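Local coordinates for scarecrow-like protein 3 (Arabidopsis thaliana, PDB 6KPB) that probably acts as a transcription factor in plant development and binds zinc-finger proteins of the IDD group, JACKDAW among them, at residues A[53-58]-A[79-84]; A[64-67]-A[73-76]; A[98-103]-A[365-370]; A[107-110]-A[115-118]; A[401-406]-A[412-417]. One frame throughout, in Å; residues are numbered along the deposited sequence.

Interaction 1: residues A[53-58]-A[79-84]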
# COMPACT_ATOMS: atom_id res chain seq x y z
N GLY A 53 18.05 -9.99 21.90
CA GLY A 53 18.76 -9.26 20.86
C GLY A 53 19.85 -10.09 20.20
O GLY A 53 19.93 -10.15 18.97
N LEU A 54 20.69 -10.73 21.01
CA LEU A 54 21.79 -11.51 20.45
C LEU A 54 21.28 -12.73 19.69
O LEU A 54 21.86 -13.11 18.67
CB LEU A 54 22.74 -11.94 21.57
CG LEU A 54 24.21 -11.62 21.30
CD1 LEU A 54 24.33 -10.14 21.00
CD2 LEU A 54 25.09 -12.00 22.48
N TYR A 55 20.20 -13.34 20.17
CA TYR A 55 19.59 -14.46 19.44
C TYR A 55 19.06 -14.01 18.09
O TYR A 55 19.09 -14.78 17.12
CB TYR A 55 18.48 -15.08 20.29
CG TYR A 55 17.94 -16.38 19.74
CD1 TYR A 55 18.79 -17.36 19.24
CD2 TYR A 55 16.57 -16.63 19.72
CE1 TYR A 55 18.29 -18.55 18.74
CE2 TYR A 55 16.06 -17.81 19.23
CZ TYR A 55 16.93 -18.77 18.73
OH TYR A 55 16.42 -19.95 18.24
N LEU A 56 18.56 -12.77 18.00
CA LEU A 56 18.11 -12.24 16.72
C LEU A 56 19.25 -12.15 15.72
O LEU A 56 19.07 -12.41 14.53
CB LEU A 56 17.46 -10.87 16.92
CG LEU A 56 16.05 -10.85 17.51
CD1 LEU A 56 15.67 -9.45 17.96
CD2 LEU A 56 15.05 -11.37 16.48
N ILE A 57 20.44 -11.77 16.19
CA ILE A 57 21.60 -11.67 15.31
C ILE A 57 21.96 -13.04 14.76
O ILE A 57 22.17 -13.22 13.55
CB ILE A 57 22.80 -11.04 16.05
CG1 ILE A 57 22.34 -9.84 16.88
CG2 ILE A 57 23.89 -10.64 15.07
CD1 ILE A 57 23.46 -9.19 17.66
N HIS A 58 22.06 -14.04 15.64
CA HIS A 58 22.34 -15.40 15.22
C HIS A 58 21.33 -15.88 14.17
O HIS A 58 21.72 -16.46 13.15
CB HIS A 58 22.35 -16.33 16.43
CG HIS A 58 22.69 -17.76 16.10
ND1 HIS A 58 23.95 -18.15 15.70
CD2 HIS A 58 21.94 -18.88 16.13
CE1 HIS A 58 23.95 -19.45 15.49
NE2 HIS A 58 22.74 -19.92 15.74
N LEU A 79 13.03 -18.11 9.64
CA LEU A 79 12.16 -16.95 9.49
C LEU A 79 10.99 -17.00 10.48
O LEU A 79 10.54 -15.96 10.97
CB LEU A 79 11.64 -16.86 8.06
CG LEU A 79 12.66 -16.49 6.98
CD1 LEU A 79 12.01 -16.46 5.60
CD2 LEU A 79 13.32 -15.16 7.30
N GLU A 80 10.49 -18.20 10.77
CA GLU A 80 9.42 -18.34 11.75
C GLU A 80 9.85 -17.83 13.12
O GLU A 80 9.08 -17.14 13.80
CB GLU A 80 8.99 -19.81 11.84
CG GLU A 80 7.96 -20.11 12.92
CD GLU A 80 6.53 -20.04 12.41
OE1 GLU A 80 5.68 -19.42 13.09
OE2 GLU A 80 6.26 -20.61 11.33
N GLN A 81 11.08 -18.14 13.53
CA GLN A 81 11.58 -17.66 14.81
C GLN A 81 11.73 -16.15 14.81
O GLN A 81 11.39 -15.48 15.80
CB GLN A 81 12.92 -18.32 15.13
CG GLN A 81 12.89 -19.84 15.16
CD GLN A 81 13.35 -20.41 16.48
OE1 GLN A 81 12.95 -19.93 17.55
NE2 GLN A 81 14.19 -21.43 16.43
N LEU A 82 12.24 -15.58 13.72
CA LEU A 82 12.45 -14.14 13.65
C LEU A 82 11.13 -13.38 13.76
O LEU A 82 11.08 -12.30 14.36
CB LEU A 82 13.16 -13.77 12.34
CG LEU A 82 14.65 -14.07 12.25
CD1 LEU A 82 15.08 -14.20 10.80
CD2 LEU A 82 15.44 -12.98 12.94
N SER A 83 10.06 -13.93 13.20
CA SER A 83 8.78 -13.22 13.17
C SER A 83 8.26 -12.94 14.57
O SER A 83 7.76 -11.84 14.85
CB SER A 83 7.75 -14.01 12.37
OG SER A 83 8.16 -14.15 11.02
N HIS A 84 8.37 -13.91 15.47
CA HIS A 84 7.83 -13.73 16.82
C HIS A 84 8.71 -12.83 17.68
O HIS A 84 8.18 -12.12 18.55
CB HIS A 84 7.64 -15.09 17.50
CG HIS A 84 6.31 -15.71 17.24
ND1 HIS A 84 5.21 -15.47 18.04
CD2 HIS A 84 5.89 -16.56 16.27
CE1 HIS A 84 4.18 -16.15 17.58
NE2 HIS A 84 4.56 -16.81 16.51

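Interaction 2: residues A[64-67]-A[73-76]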
# COMPACT_ATOMS: atom_id res chain seq x y z
N ALA A 64 20.53 -16.38 6.67
CA ALA A 64 21.24 -15.99 5.46
C ALA A 64 22.06 -17.13 4.89
O ALA A 64 22.16 -17.29 3.67
CB ALA A 64 22.13 -14.78 5.74
N ASN A 65 22.67 -17.94 5.77
CA ASN A 65 23.39 -19.12 5.30
C ASN A 65 22.43 -20.11 4.64
O ASN A 65 22.74 -20.66 3.57
CB ASN A 65 24.14 -19.78 6.46
CG ASN A 65 25.54 -19.23 6.64
OD1 ASN A 65 26.18 -18.82 5.67
ND2 ASN A 65 26.01 -19.21 7.87
N HIS A 66 21.27 -20.34 5.25
CA HIS A 66 20.27 -21.20 4.63
C HIS A 66 19.77 -20.61 3.32
O HIS A 66 19.45 -21.36 2.39
CB HIS A 66 19.10 -21.42 5.59
CG HIS A 66 19.46 -22.23 6.80
ND1 HIS A 66 18.68 -22.28 7.93
CD2 HIS A 66 20.52 -23.04 7.05
CE1 HIS A 66 19.24 -23.07 8.83
NE2 HIS A 66 20.36 -23.55 8.31
N VAL A 67 19.70 -19.28 3.23
CA VAL A 67 19.36 -18.64 1.96
C VAL A 67 20.41 -18.98 0.90
O VAL A 67 20.08 -19.40 -0.22
CB VAL A 67 19.23 -17.12 2.14
CG1 VAL A 67 18.97 -16.44 0.80
CG2 VAL A 67 18.13 -16.78 3.13
N GLN A 73 13.23 -25.06 3.43
CA GLN A 73 12.74 -25.59 4.69
C GLN A 73 13.53 -25.03 5.87
O GLN A 73 12.94 -24.57 6.86
CB GLN A 73 12.81 -27.12 4.68
CG GLN A 73 14.06 -27.67 3.99
CD GLN A 73 14.33 -29.12 4.34
OE1 GLN A 73 13.79 -29.65 5.31
NE2 GLN A 73 15.17 -29.77 3.55
N ASN A 74 14.86 -25.03 5.77
CA ASN A 74 15.68 -24.52 6.85
C ASN A 74 15.58 -23.01 6.98
O ASN A 74 15.64 -22.47 8.09
CB ASN A 74 17.14 -24.94 6.64
CG ASN A 74 17.34 -26.44 6.77
OD1 ASN A 74 17.93 -26.91 7.74
ND2 ASN A 74 16.86 -27.19 5.79
N ALA A 75 15.41 -22.30 5.86
CA ALA A 75 15.25 -20.85 5.93
C ALA A 75 13.89 -20.47 6.49
O ALA A 75 13.77 -19.49 7.23
CB ALA A 75 15.44 -20.24 4.54
N ASN A 76 12.85 -21.24 6.16
CA ASN A 76 11.51 -20.95 6.67
C ASN A 76 11.46 -21.09 8.19
O ASN A 76 10.83 -20.28 8.87
CB ASN A 76 10.49 -21.88 6.01
CG ASN A 76 9.14 -21.82 6.70
OD1 ASN A 76 8.32 -20.95 6.41
ND2 ASN A 76 8.89 -22.76 7.60

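Interaction 3: residues A[98-103]-A[365-370]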
# COMPACT_ATOMS: atom_id res chain seq x y z
N ALA A 98 13.45 -6.79 12.21
CA ALA A 98 12.22 -6.81 11.41
C ALA A 98 12.50 -6.47 9.95
O ALA A 98 11.96 -7.12 9.05
CB ALA A 98 11.20 -5.85 12.01
N TYR A 99 13.33 -5.46 9.70
CA TYR A 99 13.58 -5.04 8.33
C TYR A 99 14.56 -5.96 7.61
O TYR A 99 14.44 -6.17 6.40
CB TYR A 99 14.06 -3.59 8.31
CG TYR A 99 13.03 -2.64 8.85
CD1 TYR A 99 11.93 -2.27 8.09
CD2 TYR A 99 13.14 -2.12 10.13
CE1 TYR A 99 10.96 -1.42 8.59
CE2 TYR A 99 12.18 -1.27 10.64
CZ TYR A 99 11.10 -0.92 9.87
OH TYR A 99 10.14 -0.06 10.37
N PHE A 100 15.54 -6.52 8.33
CA PHE A 100 16.41 -7.51 7.72
C PHE A 100 15.68 -8.83 7.50
O PHE A 100 15.97 -9.55 6.54
CB PHE A 100 17.66 -7.72 8.57
CG PHE A 100 18.67 -6.62 8.43
CD1 PHE A 100 18.62 -5.51 9.25
CD2 PHE A 100 19.69 -6.71 7.49
CE1 PHE A 100 19.55 -4.49 9.13
CE2 PHE A 100 20.62 -5.70 7.37
CZ PHE A 100 20.55 -4.59 8.18
N THR A 101 14.74 -9.18 8.39
CA THR A 101 13.96 -10.40 8.19
C THR A 101 13.09 -10.29 6.94
O THR A 101 13.07 -11.19 6.10
CB THR A 101 13.10 -10.69 9.42
OG1 THR A 101 13.94 -10.94 10.55
CG2 THR A 101 12.21 -11.90 9.18
N GLU A 102 12.36 -9.18 6.81
CA GLU A 102 11.55 -8.96 5.62
C GLU A 102 12.41 -8.95 4.36
O GLU A 102 12.02 -9.50 3.32
CB GLU A 102 10.76 -7.66 5.74
CG GLU A 102 10.13 -7.20 4.43
CD GLU A 102 8.87 -6.38 4.64
OE1 GLU A 102 8.42 -6.25 5.80
OE2 GLU A 102 8.31 -5.88 3.64
N ALA A 103 13.60 -8.35 4.45
CA ALA A 103 14.52 -8.34 3.32
C ALA A 103 14.94 -9.75 2.93
O ALA A 103 14.87 -10.13 1.75
CB ALA A 103 15.74 -7.48 3.65
N LEU A 365 26.71 -8.45 6.89
CA LEU A 365 27.52 -8.16 8.07
C LEU A 365 27.75 -6.66 8.23
O LEU A 365 27.54 -6.11 9.31
CB LEU A 365 28.86 -8.90 7.98
CG LEU A 365 28.82 -10.38 8.35
CD1 LEU A 365 30.21 -11.00 8.24
CD2 LEU A 365 28.26 -10.57 9.75
N GLU A 366 28.16 -5.99 7.16
CA GLU A 366 28.46 -4.56 7.25
C GLU A 366 27.19 -3.74 7.44
O GLU A 366 27.15 -2.84 8.29
CB GLU A 366 29.23 -4.10 6.01
CG GLU A 366 30.72 -4.35 6.10
CD GLU A 366 31.35 -3.68 7.31
OE1 GLU A 366 31.30 -2.44 7.40
OE2 GLU A 366 31.87 -4.41 8.19
N SER A 367 26.15 -4.03 6.66
CA SER A 367 24.92 -3.25 6.77
C SER A 367 24.28 -3.39 8.15
O SER A 367 23.63 -2.46 8.63
CB SER A 367 23.93 -3.67 5.68
OG SER A 367 23.60 -5.05 5.79
N LEU A 368 24.45 -4.55 8.79
CA LEU A 368 23.96 -4.70 10.16
C LEU A 368 24.62 -3.70 11.09
O LEU A 368 23.95 -3.10 11.94
CB LEU A 368 24.19 -6.13 10.65
CG LEU A 368 23.10 -7.16 10.35
CD1 LEU A 368 23.50 -8.54 10.85
CD2 LEU A 368 21.78 -6.73 10.98
N TYR A 369 25.93 -3.49 10.94
CA TYR A 369 26.63 -2.54 11.80
C TYR A 369 26.24 -1.10 11.47
O TYR A 369 26.06 -0.28 12.37
CB TYR A 369 28.14 -2.73 11.67
CG TYR A 369 28.68 -3.87 12.49
CD1 TYR A 369 29.09 -3.68 13.80
CD2 TYR A 369 28.79 -5.15 11.95
CE1 TYR A 369 29.59 -4.73 14.55
CE2 TYR A 369 29.28 -6.20 12.69
CZ TYR A 369 29.68 -5.99 13.99
OH TYR A 369 30.18 -7.03 14.73
N THR A 370 26.10 -0.78 10.18
CA THR A 370 25.78 0.59 9.79
C THR A 370 24.40 0.99 10.29
O THR A 370 24.24 2.03 10.94
CB THR A 370 25.85 0.74 8.27
OG1 THR A 370 27.18 0.44 7.82
CG2 THR A 370 25.48 2.15 7.85

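Interaction 4: residues A[107-110]-A[115-118]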
# COMPACT_ATOMS: atom_id res chain seq x y z
N ARG A 107 14.25 -11.93 -0.56
CA ARG A 107 15.28 -12.49 -1.43
C ARG A 107 14.97 -13.93 -1.81
O ARG A 107 15.04 -14.30 -2.99
CB ARG A 107 16.65 -12.40 -0.76
CG ARG A 107 17.79 -12.89 -1.64
CD ARG A 107 19.13 -12.78 -0.94
NE ARG A 107 20.23 -13.13 -1.84
CZ ARG A 107 20.83 -12.26 -2.64
NH1 ARG A 107 20.45 -10.99 -2.65
NH2 ARG A 107 21.82 -12.66 -3.43
N ILE A 108 14.62 -14.76 -0.83
CA ILE A 108 14.28 -16.15 -1.13
C ILE A 108 12.98 -16.24 -1.92
O ILE A 108 12.75 -17.23 -2.62
CB ILE A 108 14.18 -16.99 0.14
CG1 ILE A 108 12.94 -16.63 0.94
CG2 ILE A 108 15.40 -16.79 1.00
CD1 ILE A 108 12.99 -17.10 2.37
N LEU A 109 12.11 -15.23 -1.81
CA LEU A 109 10.93 -15.19 -2.66
C LEU A 109 11.31 -15.01 -4.12
O LEU A 109 10.63 -15.54 -5.01
CB LEU A 109 9.99 -14.07 -2.20
CG LEU A 109 8.57 -14.12 -2.74
CD1 LEU A 109 7.88 -15.41 -2.32
CD2 LEU A 109 7.78 -12.91 -2.27
N LYS A 110 12.40 -14.29 -4.39
CA LYS A 110 12.86 -14.11 -5.76
C LYS A 110 13.44 -15.38 -6.35
O LYS A 110 13.62 -15.46 -7.57
CB LYS A 110 13.90 -12.99 -5.83
CG LYS A 110 13.34 -11.60 -5.58
CD LYS A 110 14.36 -10.53 -5.93
CE LYS A 110 13.76 -9.14 -5.90
NZ LYS A 110 14.68 -8.13 -6.49
N LEU A 115 6.28 -17.57 -8.59
CA LEU A 115 5.57 -17.20 -7.36
C LEU A 115 5.75 -15.71 -7.05
O LEU A 115 4.80 -15.05 -6.63
CB LEU A 115 6.07 -18.05 -6.20
CG LEU A 115 5.66 -17.61 -4.79
CD1 LEU A 115 4.14 -17.53 -4.66
CD2 LEU A 115 6.23 -18.56 -3.74
N TYR A 116 6.96 -15.18 -7.25
CA TYR A 116 7.21 -13.78 -6.95
C TYR A 116 6.38 -12.86 -7.84
O TYR A 116 5.75 -11.91 -7.36
CB TYR A 116 8.71 -13.47 -7.10
CG TYR A 116 9.06 -12.02 -6.89
CD1 TYR A 116 9.24 -11.50 -5.62
CD2 TYR A 116 9.21 -11.16 -7.98
CE1 TYR A 116 9.56 -10.17 -5.43
CE2 TYR A 116 9.53 -9.83 -7.80
CZ TYR A 116 9.71 -9.34 -6.52
OH TYR A 116 10.03 -8.01 -6.34
N LYS A 117 6.36 -13.12 -9.12
CA LYS A 117 5.58 -12.30 -10.04
C LYS A 117 4.09 -12.42 -9.76
O LYS A 117 3.37 -11.41 -9.72
CB LYS A 117 5.87 -12.68 -11.49
CG LYS A 117 7.28 -12.42 -11.96
CD LYS A 117 7.48 -12.96 -13.36
CE LYS A 117 8.94 -13.17 -13.68
NZ LYS A 117 9.12 -13.76 -15.04
N ALA A 118 3.62 -13.65 -9.58
CA ALA A 118 2.20 -13.86 -9.32
C ALA A 118 1.73 -13.10 -8.08
O ALA A 118 0.58 -12.65 -8.03
CB ALA A 118 1.91 -15.35 -9.18

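Interaction 5: residues A[401-406]-A[412-417]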
# COMPACT_ATOMS: atom_id res chain seq x y z
N ILE A 401 17.76 -1.18 3.26
CA ILE A 401 18.12 -2.51 3.73
C ILE A 401 17.55 -3.57 2.79
O ILE A 401 18.25 -4.50 2.38
CB ILE A 401 17.64 -2.72 5.17
CG1 ILE A 401 18.48 -1.89 6.15
CG2 ILE A 401 17.68 -4.20 5.55
CD1 ILE A 401 17.90 -1.82 7.54
N LYS A 402 16.27 -3.43 2.43
CA LYS A 402 15.64 -4.39 1.53
C LYS A 402 16.34 -4.43 0.18
O LYS A 402 16.54 -5.51 -0.39
CB LYS A 402 14.16 -4.03 1.35
CG LYS A 402 13.43 -4.83 0.29
CD LYS A 402 11.94 -4.54 0.32
CE LYS A 402 11.44 -4.03 -1.02
NZ LYS A 402 9.96 -3.78 -1.00
N ASN A 403 16.74 -3.27 -0.34
CA ASN A 403 17.40 -3.24 -1.64
C ASN A 403 18.81 -3.81 -1.57
O ASN A 403 19.27 -4.45 -2.53
CB ASN A 403 17.43 -1.81 -2.18
CG ASN A 403 17.94 -1.73 -3.60
OD1 ASN A 403 19.06 -1.30 -3.86
ND2 ASN A 403 17.10 -2.16 -4.55
N ILE A 404 19.51 -3.60 -0.46
CA ILE A 404 20.86 -4.13 -0.31
C ILE A 404 20.85 -5.65 -0.20
O ILE A 404 21.75 -6.33 -0.70
CB ILE A 404 21.56 -3.48 0.90
CG1 ILE A 404 21.81 -2.00 0.65
CG2 ILE A 404 22.86 -4.19 1.23
CD1 ILE A 404 22.22 -1.23 1.89
N ILE A 405 19.82 -6.22 0.43
CA ILE A 405 19.83 -7.62 0.81
C ILE A 405 19.10 -8.50 -0.20
O ILE A 405 19.53 -9.62 -0.48
CB ILE A 405 19.24 -7.79 2.23
CG1 ILE A 405 20.10 -7.05 3.26
CG2 ILE A 405 19.12 -9.26 2.60
CD1 ILE A 405 21.51 -7.59 3.37
N SER A 406 18.00 -8.00 -0.77
CA SER A 406 17.13 -8.84 -1.58
C SER A 406 17.25 -8.59 -3.08
O SER A 406 16.63 -9.32 -3.86
CB SER A 406 15.67 -8.64 -1.16
OG SER A 406 15.18 -7.37 -1.58
N ARG A 412 19.69 -3.56 -7.81
CA ARG A 412 20.29 -3.14 -6.55
C ARG A 412 20.96 -1.78 -6.77
O ARG A 412 22.08 -1.71 -7.26
CB ARG A 412 21.29 -4.18 -6.04
CG ARG A 412 21.67 -4.01 -4.58
CD ARG A 412 22.45 -5.22 -4.08
NE ARG A 412 23.88 -5.07 -4.27
CZ ARG A 412 24.70 -6.07 -4.60
NH1 ARG A 412 24.21 -7.28 -4.78
NH2 ARG A 412 26.00 -5.84 -4.75
N ARG A 413 20.26 -0.71 -6.39
CA ARG A 413 20.77 0.64 -6.59
C ARG A 413 21.53 1.18 -5.39
O ARG A 413 22.38 2.06 -5.55
CB ARG A 413 19.61 1.59 -6.92
CG ARG A 413 18.54 0.98 -7.81
CD ARG A 413 17.80 2.04 -8.60
NE ARG A 413 18.69 2.75 -9.52
CZ ARG A 413 19.09 2.27 -10.70
NH1 ARG A 413 18.67 1.08 -11.10
NH2 ARG A 413 19.90 2.98 -11.47
N GLU A 414 21.25 0.67 -4.19
CA GLU A 414 21.88 1.15 -2.96
C GLU A 414 23.24 0.49 -2.76
O GLU A 414 23.50 -0.21 -1.77
CB GLU A 414 20.96 0.91 -1.77
CG GLU A 414 19.68 1.73 -1.79
CD GLU A 414 19.94 3.22 -1.82
OE1 GLU A 414 19.82 3.82 -2.91
OE2 GLU A 414 20.27 3.79 -0.76
N ARG A 415 24.14 0.73 -3.72
CA ARG A 415 25.48 0.14 -3.69
C ARG A 415 26.44 1.14 -3.04
O ARG A 415 27.25 1.81 -3.69
CB ARG A 415 25.92 -0.24 -5.10
CG ARG A 415 25.08 -1.34 -5.72
CD ARG A 415 25.50 -1.63 -7.15
NE ARG A 415 24.87 -2.85 -7.66
CZ ARG A 415 25.43 -4.05 -7.61
NH1 ARG A 415 26.64 -4.19 -7.08
NH2 ARG A 415 24.80 -5.11 -8.09
N HIS A 416 26.33 1.23 -1.72
CA HIS A 416 27.15 2.16 -0.96
C HIS A 416 28.59 1.67 -0.88
O HIS A 416 28.85 0.48 -0.69
CB HIS A 416 26.58 2.35 0.44
CG HIS A 416 25.11 2.65 0.47
ND1 HIS A 416 24.28 2.24 1.48
CD2 HIS A 416 24.33 3.33 -0.41
CE1 HIS A 416 23.05 2.64 1.24
NE2 HIS A 416 23.05 3.31 0.09
N GLU A 417 29.54 2.60 -1.04
CA GLU A 417 30.95 2.29 -0.91
C GLU A 417 31.62 3.38 -0.07
O GLU A 417 31.06 4.46 0.12
CB GLU A 417 31.63 2.17 -2.28
CG GLU A 417 31.13 0.99 -3.11
CD GLU A 417 32.02 0.70 -4.31
OE1 GLU A 417 32.68 1.63 -4.81
OE2 GLU A 417 32.06 -0.47 -4.75

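Interaction 1: residues A[53-58]-A[79-84]
L56 and L82 meet through their CD2 methyls, 3.9 Å from L56 CD2 to L82 CD2, and this is the apolar centre of a contact between the two arms of an alpha-alpha hairpin. Helix 49-69 and helix 72-85 run in opposite senses here, with L56 and L82 as the nearest pair of backbones at 6.7 Å between CA atoms. Both residues lie in the predicted leucine repeat I. Neither CA-CB bond aims straight at the partner helix; in both, CG stands anti to the carbonyl carbon (chi1 -76° in L56, -75° in L82), and the branch ends swing in to touch. The two leucines are buried, and helix 92-109 packs on both, A97 against L56 and T101 against L82.

Y55, with the next largest share of buried surface, works at the more exposed margin. Its ring reaches Q81 and crosses that side chain at nearly a right angle, ring and amide planes being 78° apart. Q81 OE1 lies at the ring edge, 4.1 Å from Y55 CE2. Y55 OH comes within 3.2 Å of Q81 NE2, but the angle there is poor, and the pair is a close polar approach and not a hydrogen bond. One further touch brings the apolar centre against the backbone: L82 CD2 lies 4.0 Å from L56 O.

Interaction 2: residues A[64-67]-A[73-76]
H66 lays its imidazole against N74 close to the bend of the alpha-alpha hairpin formed by helix 49-69 and helix 72-85. The two helix backbones are near each other here, H66 CA lying 5.2 Å from A75 CA, and the small side chain of A75 leaves room for that approach. On this tight, buried side H66 CB packs 4.0 Å from A75 CB and 3.8 Å from A75 N. H66 CG stands anti to its carbonyl carbon, which sends the ring along N74: N74 CB stands 3.5 Å from the ring centroid, 16° off the normal, which is a CH-pi contact over one face, offset toward the rim. At the same ring, H66 ND1 gives a weak hydrogen bond to N74 O (3.1 Å), bent to 132° at the hydrogen. Together they are likely to limit how far the imidazole can turn.

The outer side is looser. H66 and N74 are only partly buried, and their flat groups do not stack, since the ring and the amide plane of N74 are 72° apart. Nearby parts of the fold close over the neighbouring surfaces: A64 packs on helix 360-381, V67 on helix 92-109, and N76 OD1 is hydrogen-bonded to L115 N of the second subunit. Where the side-chain ends of the central pair come nearest on the looser side, N74 OD1 is still 4.2 Å from H66 NE2.

Interaction 3: residues A[98-103]-A[365-370]
In the helical part of the GRAS domain, helix 92-109 packs against helix 360-381 through the ring of F100, which meets L368 with a face and S367 with an edge. L368 CD2 sits almost exactly over the ring centre, 3.6 Å from the centroid and 9° off the normal, a CH-pi contact that places one methyl on one face; its nearest ring atom is F100 CE1 at 3.7 Å. S367 approaches differently, at the ring edge and in its plane, with S367 OG 3.4 Å from F100 CE2. That hydroxyl has its polar partner within its own helix, the carbonyl of R363, reached with OG placed between the backbone N and the carbonyl carbon (chi1 59°). All three residues are buried. With an alanine in place of F100, L368 CD2 would probably lose the surface it rests on, and a gap would be likely to open between helices whose CA atoms at F100 and L368 are 8.4 Å apart. L60 of helix 49-69 and I401 of helix 387-406 also pack on the F100 side chain. One aromatic side chain bridging sequence-distant helices in this way is consistent with the core of the alpha-helical cap of GRAS domains.

Interaction 4: residues A[107-110]-A[115-118]
L109 and K110 together hold Y116 where a short turn joins helix 92-109 to helix 113-118, a tight connection between two consecutive helices in the predicted leucine repeat I. The apolar contacts come from L109. Its CD1 methyl touches L115 CD2 at 3.8 Å, the two leucine side chains crossing at about a right angle, while its other methyl, CD2, lies 3.9 Å from Y116 CD1. The tyrosine receives L109 at its ring edge, L109 CG lying in the ring plane, and one leucine therefore serves both partners by dividing its branches between them.

The CH-pi contact comes from K110. Its CG stands 4.2 Å from the centroid of the Y116 ring, 18° off the normal and displaced toward the rim. Beyond CG the lysine chain is extended and runs beside the ring in the same direction, which brings K110 CE within 3.9 Å of Y116 OH. The tyrosine points this way because its CG is anti to the backbone N (chi1 176°). A serine in its place would probably leave the aliphatic chain of K110 without its flat support and with more freedom to move, and would strip the edge contact from L109.

The dimer interface adjoins the turn: K117 NZ forms a salt bridge with E80 of the second subunit, and L115 packs on A105 of that subunit. Side chain meets backbone within the contact as well, where Y116 CB packs 3.5 Å from L109 O.

Interaction 5: residues A[401-406]-A[412-417]
N403 sets its CG opposite its backbone N (chi1 -172°), which carries OD1 across to the amides of R413 and E414, and R412 bends at chi3 (90°) after laying its CG against N403 O at 3.2 Å. The contacts so made join the C-terminal part of helix 387-406 to the loop that follows, in which E414 and R415 are the centres of successive inverse gamma turns. N403 OD1 takes two backbone N-H groups: a straight bond from E414 N (3.0 Å, 170°) and a weak, bent one from R413 N (2.9 Å). The amide's other end, ND2, is hydrogen-bonded to the carbonyl of E411, and the whole group is thereby fixed in its rotation.

Beside this polar clasp, I404 CG1 packs 3.5 Å from E414 O and I404 CD1 lies 4.0 Å from H416 CE1. Around them, R412 NH1 forms a salt bridge with E408, and E414 OE1 is hydrogen-bonded to H261, whose ring also meets that of H416 edge-to-face. H416 is tied back to E414 in turn: its NE2 gives a hydrogen bond of 2.9 Å to E414 OE2, which it meets from above the carboxylate plane.

Overall arrangement
From the N terminus, interaction 1 closes the hairpin of helices 49-69 and 72-85, and interaction 2 is nested inside that loop, nearer the bend. Helix 92-109 comes next. Its 98-103 segment opens the long loop closed by interaction 3 at helix 360-381, and interaction 4 sits within that loop, at the turn after the same helix. Interaction 5 follows in series. None of the loops cross. Helix 92-109 links them laterally: T101 packs on L82 of interaction 1, I108 on V67 of interaction 2, F100 on I401 of interaction 5, while R107 NH1 probably hydrogen-bonds to I405 O. Interactions 1 to 4 also touch the second subunit; interaction 5 does not.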